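Local coordinates for protein putative aminotransferase (Actinomadura melliaura, PDB 4ZWV) that probably works as a pyridoxal phosphate-dependent sugar aminotransferase in building the aminopentose of the indolocarbazole AT2433, at residues V101-A106 with P338-V343; E281-S286 with D297-D302; L82-T87 with L319-N324. All coordinates share one frame; numbering follows the deposited sequence. Where two conformers were deposited one is given.

Contact 1 lies between the other two: its centre is about 13 Å from that of contact 2 and about 14 Å from that of contact 3. A probable hydrogen bond from Lys299 NZ to Pro105 O (2.9 Å) joins it to contact 2, and a salt bridge from Arg323 NH1 to Asp341 OD1 (2.8 Å) joins it to contact 3. Contacts 2 and 3 do not touch, their nearest atoms being about 6 Å apart. Contact 3 lies closest to the cofactor site: the Phe84 side chain is about 5 Å from those of Thr58 and His164, both pyridoxal phosphate-binding. In contact 2, the Asp297 side chain is about 8 Å from that of His164.

Contact 1 (V101-A106 with P338-V343); sequences VDVDPA and PGLDSV
Asp102 and the first turn of helix 338-344 meet where the loop leaving strand 97-100, the edge of the central mixed sheet in a fold-type-I aminotransferase, runs past the C-terminal part of the chain. The carboxylate of Asp102 accepts from two successive amides at the start of that helix. Leu340 N reaches Asp102 OD1 at 2.8 Å and Gly339 N reaches Asp102 OD2 at the same distance; both come in on the syn side, each 16° out of the carboxylate plane. With CG swung roughly anti to the backbone N (chi1 -151°), OD1 also accepts from Val103 N, which approaches on the anti side. Three N-H groups therefore fix the rotation of this buried carboxylate, and the helix start would be expected to favour its negative charge. Packing is close here too: lacking a side chain, Gly339 lets the carbonyl Val103 O come to 3.7 Å from its CA. Beside it, Val103 CG2 touches Leu340 CD1 at 4.1 Å, on the buried side of the helix.

Toward solvent the contact is thinner, with no hydrogen bond across it. Asp104 accepts Ala106 N on OD1 in an Asx turn, and the partly exposed Pro105 makes van der Waals contact alone, its CB meeting Val343 CG1 at 3.6 Å. The exposed Ser342 donates from OG to Gly339 O at 2.7 Å, while Pro105 CG rests 3.7 Å from Ser342 OG.

Contact 2 (E281-S286 with D297-D302); sequences ELLQRS and DVKVDD
Glu281 and Lys299 form an antiparallel hydrogen-bonded pair with their CA atoms 5.1 Å apart. Glu281 N donates to Lys299 O at 2.8 Å, and Lys299 N returns a bond to Glu281 O at 3.0 Å. At Leu283 a water links the two backbones, accepting from Leu283 N and donating to Asp297 O.

The two side chains of the pair run alongside each other. Glu281 is extended, whereas Lys299 bends at its third torsion (-70°), leaving Glu281 OE1 and Lys299 NZ in a long salt bridge of 3.6 Å. Each has a stronger partner elsewhere: Arg346 for the carboxylate, Pro105 O for the ammonium. Lys299 NZ also donates to two waters, one of them linked at 2.9 Å to Leu282 O. A methionine in place of Lys299 would probably leave Pro105 O and both waters without this donor and Glu281 without its weaker counter-charge.

Leu282 CD2 touches Val298 CG1 at 3.9 Å. Leu283 was deposited in two conformers; in the one given, Leu283 CD2 meets Lys299 CE at 3.8 Å, the side chains crossing at about a right angle, and its CB lies over the Arg285 guanidinium. A water at that group's edge joins Arg285 NH2 to Asp297 OD2; Asp297 OD1 is held by Ser349. Strands 280-282, 296-300 and 347-350, in that order, make the small antiparallel sheet characteristic of the C-terminal domain in fold-type-I aminotransferases.

Contact 3 (L82-T87 with L319-N324); sequences LTFEAT and LVSRRN
Asn324 and Ser321 meet the entry to helix 85-93 in a buried, mainly polar contact between two loops, beside both the cofactor site and the subunit interface. The evidence begins with the Asn324 amide. Asn324 ND2 donates to Arg322 O at 2.9 Å, in the amide plane and nearly in line with the carbonyl as seen from the acceptor, though bent at the hydrogen (N-H...O 136°), and gives a weak, bent bond to Thr83 O at 3.0 Å. Asn324 OD1 accepts from Asn88 and comes within 3.4 Å of Glu85 CA. Both ends of the group are thus engaged, which should hold its plane fixed.

Across it lies Glu85, folded back by its second torsion (81°); its carboxylate is turned only 19° from the amide plane, with Glu85 CD 3.7 Å from Asn324 ND2. In fold-type-I aminotransferases, to which the DegT/DnrJ/EryC1 family belongs, active sites form between two subunits, and the partners here agree. Glu85 OE2 is bonded to His327 and to Tyr230 of the second subunit, while Glu85 OE1 accepts from a water at 2.9 Å.

Ser321 was modelled in two conformers, so its OG contacts are provisional: in the one given, Ser321 OG bonds to that same water and lies at the edge of the Phe84 ring, in its plane, 3.2 Å from Phe84 CD1. That ring makes an edge-to-face contact with Tyr217 of the second subunit, and Phe84 borders the pyridoxal phosphate-binding residues Thr58 and His164. Arg322, whose CB is directed away from segment 82-87, donates through NH1 to Tyr230 O of the second subunit.

Contact 1 (V101-A106 with P338-V343)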
loop_
_atom_site.group_PDB
_atom_site.type_symbol
_atom_site.label_atom_id
_atom_site.label_comp_id
_atom_site.label_asym_id
_atom_site.label_seq_id
_atom_site.Cartn_x
_atom_site.Cartn_y
_atom_site.Cartn_z
ATOM N N VAL A 101 -7.049 12.508 22.059
ATOM C CA VAL A 101 -7.661 12.059 23.302
ATOM C C VAL A 101 -6.552 11.592 24.238
ATOM O O VAL A 101 -5.567 10.975 23.802
ATOM C CB VAL A 101 -8.670 10.918 23.053
ATOM C CG1 VAL A 101 -9.395 10.517 24.348
ATOM C CG2 VAL A 101 -9.687 11.349 21.998
ATOM N N ASP A 102 -6.719 11.899 25.519
ATOM C CA ASP A 102 -5.722 11.580 26.526
ATOM C C ASP A 102 -5.651 10.081 26.767
ATOM O O ASP A 102 -6.474 9.303 26.269
ATOM C CB ASP A 102 -6.052 12.311 27.827
ATOM C CG ASP A 102 -4.823 12.641 28.667
ATOM O OD1 ASP A 102 -3.728 12.095 28.405
ATOM O OD2 ASP A 102 -4.977 13.472 29.584
ATOM N N VAL A 103 -4.647 9.698 27.543
ATOM C CA VAL A 103 -4.371 8.319 27.895
ATOM C C VAL A 103 -4.665 8.075 29.376
ATOM O O VAL A 103 -4.345 8.912 30.223
ATOM C CB VAL A 103 -2.897 7.984 27.586
ATOM C CG1 VAL A 103 -2.522 6.618 28.096
ATOM C CG2 VAL A 103 -2.633 8.090 26.079
ATOM N N ASP A 104 -5.282 6.935 29.685
ATOM C CA ASP A 104 -5.475 6.508 31.066
ATOM C C ASP A 104 -4.137 6.002 31.614
ATOM O O ASP A 104 -3.612 5.010 31.119
ATOM C CB ASP A 104 -6.544 5.409 31.134
ATOM C CG ASP A 104 -6.815 4.925 32.555
ATOM O OD1 ASP A 104 -6.171 5.415 33.503
ATOM O OD2 ASP A 104 -7.675 4.037 32.718
ATOM N N PRO A 105 -3.582 6.682 32.632
ATOM C CA PRO A 105 -2.281 6.265 33.172
ATOM C C PRO A 105 -2.272 4.834 33.703
ATOM O O PRO A 105 -1.209 4.211 33.741
ATOM C CB PRO A 105 -2.039 7.253 34.321
ATOM C CG PRO A 105 -2.878 8.436 33.994
ATOM C CD PRO A 105 -4.089 7.900 33.286
ATOM N N ALA A 106 -3.435 4.326 34.103
ATOM C CA ALA A 106 -3.514 2.987 34.687
ATOM C C ALA A 106 -3.475 1.861 33.656
ATOM O O ALA A 106 -3.179 0.716 34.002
ATOM C CB ALA A 106 -4.779 2.864 35.537
ATOM N N PRO A 338 -2.688 15.812 30.112
ATOM C CA PRO A 338 -2.004 15.649 31.396
ATOM C C PRO A 338 -1.879 14.181 31.818
ATOM O O PRO A 338 -0.912 13.839 32.505
ATOM C CB PRO A 338 -2.889 16.431 32.372
ATOM C CG PRO A 338 -4.223 16.479 31.727
ATOM C CD PRO A 338 -3.961 16.537 30.244
ATOM N N GLY A 339 -2.823 13.335 31.414
ATOM C CA GLY A 339 -2.734 11.914 31.727
ATOM C C GLY A 339 -1.504 11.300 31.080
ATOM O O GLY A 339 -0.684 10.661 31.736
ATOM N N LEU A 340 -1.367 11.513 29.778
ATOM C CA LEU A 340 -0.195 11.019 29.066
ATOM C C LEU A 340 1.086 11.652 29.612
ATOM O O LEU A 340 2.092 10.964 29.788
ATOM C CB LEU A 340 -0.335 11.284 27.565
ATOM C CG LEU A 340 0.820 10.821 26.675
ATOM C CD1 LEU A 340 1.169 9.360 26.980
ATOM C CD2 LEU A 340 0.454 10.999 25.204
ATOM N N ASP A 341 1.052 12.957 29.876
ATOM C CA ASP A 341 2.213 13.646 30.446
ATOM C C ASP A 341 2.683 12.969 31.738
ATOM O O ASP A 341 3.882 12.903 32.008
ATOM C CB ASP A 341 1.905 15.123 30.740
ATOM C CG ASP A 341 1.701 15.956 29.486
ATOM O OD1 ASP A 341 2.122 15.533 28.387
ATOM O OD2 ASP A 341 1.125 17.058 29.617
ATOM N N SER A 342 1.742 12.463 32.533
ATOM C CA SER A 342 2.094 11.920 33.850
ATOM C C SER A 342 2.780 10.556 33.767
ATOM O O SER A 342 3.348 10.095 34.762
ATOM C CB SER A 342 0.853 11.810 34.747
ATOM O OG SER A 342 0.041 10.708 34.378
ATOM N N VAL A 343 2.740 9.917 32.599
ATOM C CA VAL A 343 3.379 8.611 32.447
ATOM C C VAL A 343 4.421 8.526 31.324
ATOM O O VAL A 343 5.194 7.566 31.259
ATOM C CB VAL A 343 2.328 7.500 32.199
ATOM C CG1 VAL A 343 1.471 7.291 33.438
ATOM C CG2 VAL A 343 1.466 7.822 30.980
#

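Contact 2 (E281-S286 with D297-D302)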
loop_
_atom_site.group_PDB
_atom_site.type_symbol
_atom_site.label_atom_id
_atom_site.label_comp_id
_atom_site.label_asym_id
_atom_site.label_seq_id
_atom_site.Cartn_x
_atom_site.Cartn_y
_atom_site.Cartn_z
ATOM N N GLU A 281 6.478 0.474 38.741
ATOM C CA GLU A 281 5.040 0.318 38.892
ATOM C C GLU A 281 4.499 -0.547 37.760
ATOM O O GLU A 281 4.782 -0.297 36.592
ATOM C CB GLU A 281 4.358 1.687 38.912
ATOM C CG GLU A 281 2.877 1.647 39.241
ATOM C CD GLU A 281 2.266 3.034 39.315
ATOM O OE1 GLU A 281 2.863 3.977 38.753
ATOM O OE2 GLU A 281 1.189 3.180 39.931
ATOM N N LEU A 282 3.748 -1.583 38.116
ATOM C CA LEU A 282 3.115 -2.447 37.129
ATOM C C LEU A 282 1.778 -1.874 36.669
ATOM O O LEU A 282 1.171 -1.056 37.364
ATOM C CB LEU A 282 2.895 -3.843 37.716
ATOM C CG LEU A 282 4.126 -4.608 38.210
ATOM C CD1 LEU A 282 3.704 -5.926 38.831
ATOM C CD2 LEU A 282 5.104 -4.851 37.073
ATOM N N LEU A 283 1.339 -2.280 35.481
ATOM C CA LEU A 283 0.001 -1.937 35.017
ATOM C C LEU A 283 -0.984 -3.004 35.502
ATOM O O LEU A 283 -0.741 -4.198 35.341
ATOM C CB LEU A 283 -0.026 -1.816 33.493
ATOM C CG LEU A 283 0.714 -0.586 32.963
ATOM C CD1 LEU A 283 0.890 -0.665 31.467
ATOM C CD2 LEU A 283 -0.026 0.689 33.352
ATOM N N GLN A 284 -2.090 -2.575 36.096
ATOM C CA GLN A 284 -3.109 -3.509 36.574
ATOM C C GLN A 284 -4.116 -3.815 35.464
ATOM O O GLN A 284 -4.809 -2.921 34.995
ATOM C CB GLN A 284 -3.827 -2.944 37.806
ATOM C CG GLN A 284 -2.920 -2.688 39.005
ATOM C CD GLN A 284 -2.315 -3.959 39.566
ATOM O OE1 GLN A 284 -1.093 -4.091 39.667
ATOM N NE2 GLN A 284 -3.171 -4.908 39.934
ATOM N N ARG A 285 -4.183 -5.076 35.046
ATOM C CA ARG A 285 -5.054 -5.476 33.939
ATOM C C ARG A 285 -6.326 -6.140 34.458
ATOM O O ARG A 285 -6.300 -6.851 35.451
ATOM C CB ARG A 285 -4.325 -6.421 32.985
ATOM C CG ARG A 285 -2.974 -5.911 32.499
ATOM C CD ARG A 285 -3.087 -4.546 31.862
ATOM N NE ARG A 285 -1.881 -4.226 31.104
ATOM C CZ ARG A 285 -1.722 -3.115 30.399
ATOM N NH1 ARG A 285 -2.694 -2.216 30.356
ATOM N NH2 ARG A 285 -0.596 -2.915 29.731
ATOM N N SER A 286 -7.436 -5.904 33.771
ATOM C CA SER A 286 -8.732 -6.416 34.210
ATOM C C SER A 286 -8.922 -7.881 33.837
ATOM O O SER A 286 -8.521 -8.298 32.751
ATOM C CB SER A 286 -9.849 -5.575 33.600
ATOM O OG SER A 286 -11.116 -6.112 33.932
ATOM N N ASP A 297 4.578 -3.646 29.346
ATOM C CA ASP A 297 4.836 -2.287 29.818
ATOM C C ASP A 297 4.959 -2.188 31.334
ATOM O O ASP A 297 4.216 -2.837 32.080
ATOM C CB ASP A 297 3.729 -1.337 29.364
ATOM C CG ASP A 297 3.857 -0.942 27.906
ATOM O OD1 ASP A 297 4.854 -1.337 27.271
ATOM O OD2 ASP A 297 2.967 -0.219 27.408
ATOM N N VAL A 298 5.896 -1.355 31.783
ATOM C CA VAL A 298 5.970 -0.933 33.180
ATOM C C VAL A 298 6.228 0.569 33.226
ATOM O O VAL A 298 6.473 1.193 32.195
ATOM C CB VAL A 298 7.073 -1.680 33.965
ATOM C CG1 VAL A 298 6.788 -3.182 34.002
ATOM C CG2 VAL A 298 8.440 -1.417 33.368
ATOM N N LYS A 299 6.152 1.152 34.412
ATOM C CA LYS A 299 6.479 2.562 34.586
ATOM C C LYS A 299 7.575 2.678 35.634
ATOM O O LYS A 299 7.454 2.102 36.709
ATOM C CB LYS A 299 5.232 3.356 34.987
ATOM C CG LYS A 299 4.160 3.393 33.891
ATOM C CD LYS A 299 2.851 4.041 34.365
ATOM C CE LYS A 299 2.124 3.165 35.368
ATOM N NZ LYS A 299 0.801 3.733 35.781
ATOM N N VAL A 300 8.649 3.406 35.327
ATOM C CA VAL A 300 9.777 3.488 36.258
ATOM C C VAL A 300 10.217 4.909 36.604
ATOM O O VAL A 300 10.090 5.832 35.790
ATOM C CB VAL A 300 11.025 2.733 35.712
ATOM C CG1 VAL A 300 10.738 1.248 35.564
ATOM C CG2 VAL A 300 11.488 3.321 34.385
ATOM N N ASP A 301 10.723 5.063 37.825
ATOM C CA ASP A 301 11.436 6.261 38.255
ATOM C C ASP A 301 12.864 6.217 37.725
ATOM O O ASP A 301 13.420 5.132 37.538
ATOM C CB ASP A 301 11.459 6.368 39.776
ATOM C CG ASP A 301 10.074 6.420 40.382
ATOM O OD1 ASP A 301 9.129 6.838 39.688
ATOM O OD2 ASP A 301 9.940 6.041 41.565
ATOM N N ASP A 302 13.457 7.393 37.510
ATOM C CA ASP A 302 14.822 7.515 36.978
ATOM C C ASP A 302 15.015 6.628 35.755
ATOM O O ASP A 302 15.916 5.788 35.710
ATOM C CB ASP A 302 15.870 7.167 38.039
ATOM C CG ASP A 302 17.262 7.691 37.682
ATOM O OD1 ASP A 302 17.424 8.296 36.597
ATOM O OD2 ASP A 302 18.200 7.481 38.482
HETATM O O HOH W 1 1.028 6.325 36.993
HETATM O O HOH W 2 -0.289 1.400 37.087
HETATM O O HOH W 3 2.762 -4.276 33.967
HETATM O O HOH W 4 0.467 -1.146 27.873
HETATM O O HOH W 5 1.600 -4.872 29.579
#

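Contact 3 (L82-T87 with L319-N324)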
loop_
_atom_site.group_PDB
_atom_site.type_symbol
_atom_site.label_atom_id
_atom_site.label_comp_id
_atom_site.label_asym_id
_atom_site.label_seq_id
_atom_site.Cartn_x
_atom_site.Cartn_y
_atom_site.Cartn_z
ATOM N N LEU A 82 -0.682 7.970 21.739
ATOM C CA LEU A 82 0.143 6.863 22.205
ATOM C C LEU A 82 -0.180 5.645 21.349
ATOM O O LEU A 82 -0.907 4.728 21.755
ATOM C CB LEU A 82 -0.085 6.596 23.690
ATOM C CG LEU A 82 0.874 5.557 24.280
ATOM C CD1 LEU A 82 2.309 6.055 24.193
ATOM C CD2 LEU A 82 0.516 5.235 25.717
ATOM N N THR A 83 0.374 5.644 20.146
ATOM C CA THR A 83 0.199 4.539 19.223
ATOM C C THR A 83 1.274 4.632 18.158
ATOM O O THR A 83 2.082 5.571 18.162
ATOM C CB THR A 83 -1.204 4.542 18.574
ATOM O OG1 THR A 83 -1.350 3.399 17.717
ATOM C CG2 THR A 83 -1.428 5.810 17.778
ATOM N N PHE A 84 1.302 3.649 17.266
ATOM C CA PHE A 84 2.221 3.691 16.139
ATOM C C PHE A 84 1.687 4.739 15.166
ATOM O O PHE A 84 0.474 4.937 15.059
ATOM C CB PHE A 84 2.351 2.323 15.466
ATOM C CG PHE A 84 3.303 2.313 14.304
ATOM C CD1 PHE A 84 4.636 2.640 14.489
ATOM C CD2 PHE A 84 2.863 1.973 13.032
ATOM C CE1 PHE A 84 5.526 2.636 13.429
ATOM C CE2 PHE A 84 3.749 1.963 11.964
ATOM C CZ PHE A 84 5.083 2.298 12.164
ATOM N N GLU A 85 2.594 5.410 14.461
ATOM C CA GLU A 85 2.218 6.556 13.634
ATOM C C GLU A 85 1.161 6.228 12.578
ATOM O O GLU A 85 0.361 7.092 12.219
ATOM C CB GLU A 85 3.454 7.148 12.952
ATOM C CG GLU A 85 4.307 8.057 13.847
ATOM C CD GLU A 85 5.261 7.300 14.769
ATOM O OE1 GLU A 85 5.251 6.048 14.794
ATOM O OE2 GLU A 85 6.051 7.982 15.459
ATOM N N ALA A 86 1.152 4.993 12.089
ATOM C CA ALA A 86 0.175 4.584 11.077
ATOM C C ALA A 86 -1.264 4.909 11.465
ATOM O O ALA A 86 -2.051 5.328 10.619
ATOM C CB ALA A 86 0.295 3.094 10.804
ATOM N N THR A 87 -1.601 4.709 12.739
ATOM C CA THR A 87 -2.960 4.944 13.217
ATOM C C THR A 87 -3.412 6.353 12.881
ATOM O O THR A 87 -4.508 6.589 12.370
ATOM C CB THR A 87 -3.050 4.762 14.740
ATOM O OG1 THR A 87 -2.532 3.475 15.096
ATOM C CG2 THR A 87 -4.493 4.895 15.209
ATOM N N LEU A 319 10.571 2.533 23.973
ATOM C CA LEU A 319 9.292 2.912 23.406
ATOM C C LEU A 319 9.025 2.169 22.106
ATOM O O LEU A 319 9.943 1.900 21.334
ATOM C CB LEU A 319 9.259 4.417 23.144
ATOM C CG LEU A 319 9.416 5.349 24.338
ATOM C CD1 LEU A 319 9.646 6.776 23.857
ATOM C CD2 LEU A 319 8.173 5.270 25.204
ATOM N N VAL A 320 7.758 1.860 21.862
ATOM C CA VAL A 320 7.331 1.346 20.575
ATOM C C VAL A 320 7.372 2.480 19.544
ATOM O O VAL A 320 7.791 2.288 18.404
ATOM C CB VAL A 320 5.914 0.726 20.674
ATOM C CG1 VAL A 320 5.408 0.299 19.298
ATOM C CG2 VAL A 320 5.921 -0.451 21.646
ATOM N N SER A 321 6.909 3.657 19.958
ATOM C CA SER A 321 6.929 4.859 19.130
ATOM C C SER A 321 7.059 6.103 19.998
ATOM O O SER A 321 6.798 6.062 21.198
ATOM C CB SER A 321 5.653 4.971 18.284
ATOM O OG SER A 321 5.673 4.065 17.193
ATOM N N ARG A 322 7.449 7.211 19.380
ATOM C CA ARG A 322 7.325 8.522 20.017
ATOM C C ARG A 322 5.838 8.888 20.075
ATOM O O ARG A 322 5.096 8.598 19.133
ATOM C CB ARG A 322 8.114 9.580 19.242
ATOM C CG ARG A 322 8.080 10.955 19.865
ATOM C CD ARG A 322 8.827 11.982 19.015
ATOM N NE ARG A 322 8.919 13.261 19.714
ATOM C CZ ARG A 322 9.668 14.286 19.322
ATOM N NH1 ARG A 322 10.414 14.184 18.233
ATOM N NH2 ARG A 322 9.671 15.412 20.025
ATOM N N ARG A 323 5.386 9.507 21.166
ATOM C CA ARG A 323 4.001 9.991 21.192
ATOM C C ARG A 323 3.754 10.881 19.966
ATOM O O ARG A 323 4.533 11.805 19.694
ATOM C CB ARG A 323 3.694 10.737 22.504
ATOM C CG ARG A 323 4.619 11.910 22.823
ATOM C CD ARG A 323 4.303 12.517 24.204
ATOM N NE ARG A 323 3.053 13.274 24.204
ATOM C CZ ARG A 323 2.552 13.854 25.288
ATOM N NH1 ARG A 323 3.196 13.750 26.451
ATOM N NH2 ARG A 323 1.412 14.527 25.216
ATOM N N ASN A 324 2.693 10.588 19.207
ATOM C CA ASN A 324 2.575 11.133 17.847
ATOM C C ASN A 324 2.295 12.634 17.840
ATOM O O ASN A 324 2.567 13.319 16.846
ATOM C CB ASN A 324 1.459 10.442 17.052
ATOM C CG ASN A 324 1.687 8.944 16.821
ATOM O OD1 ASN A 324 0.839 8.300 16.211
ATOM N ND2 ASN A 324 2.788 8.383 17.321
HETATM O O HOH W 6 3.495 6.280 20.878
HETATM O O HOH W 7 7.534 4.353 15.453
#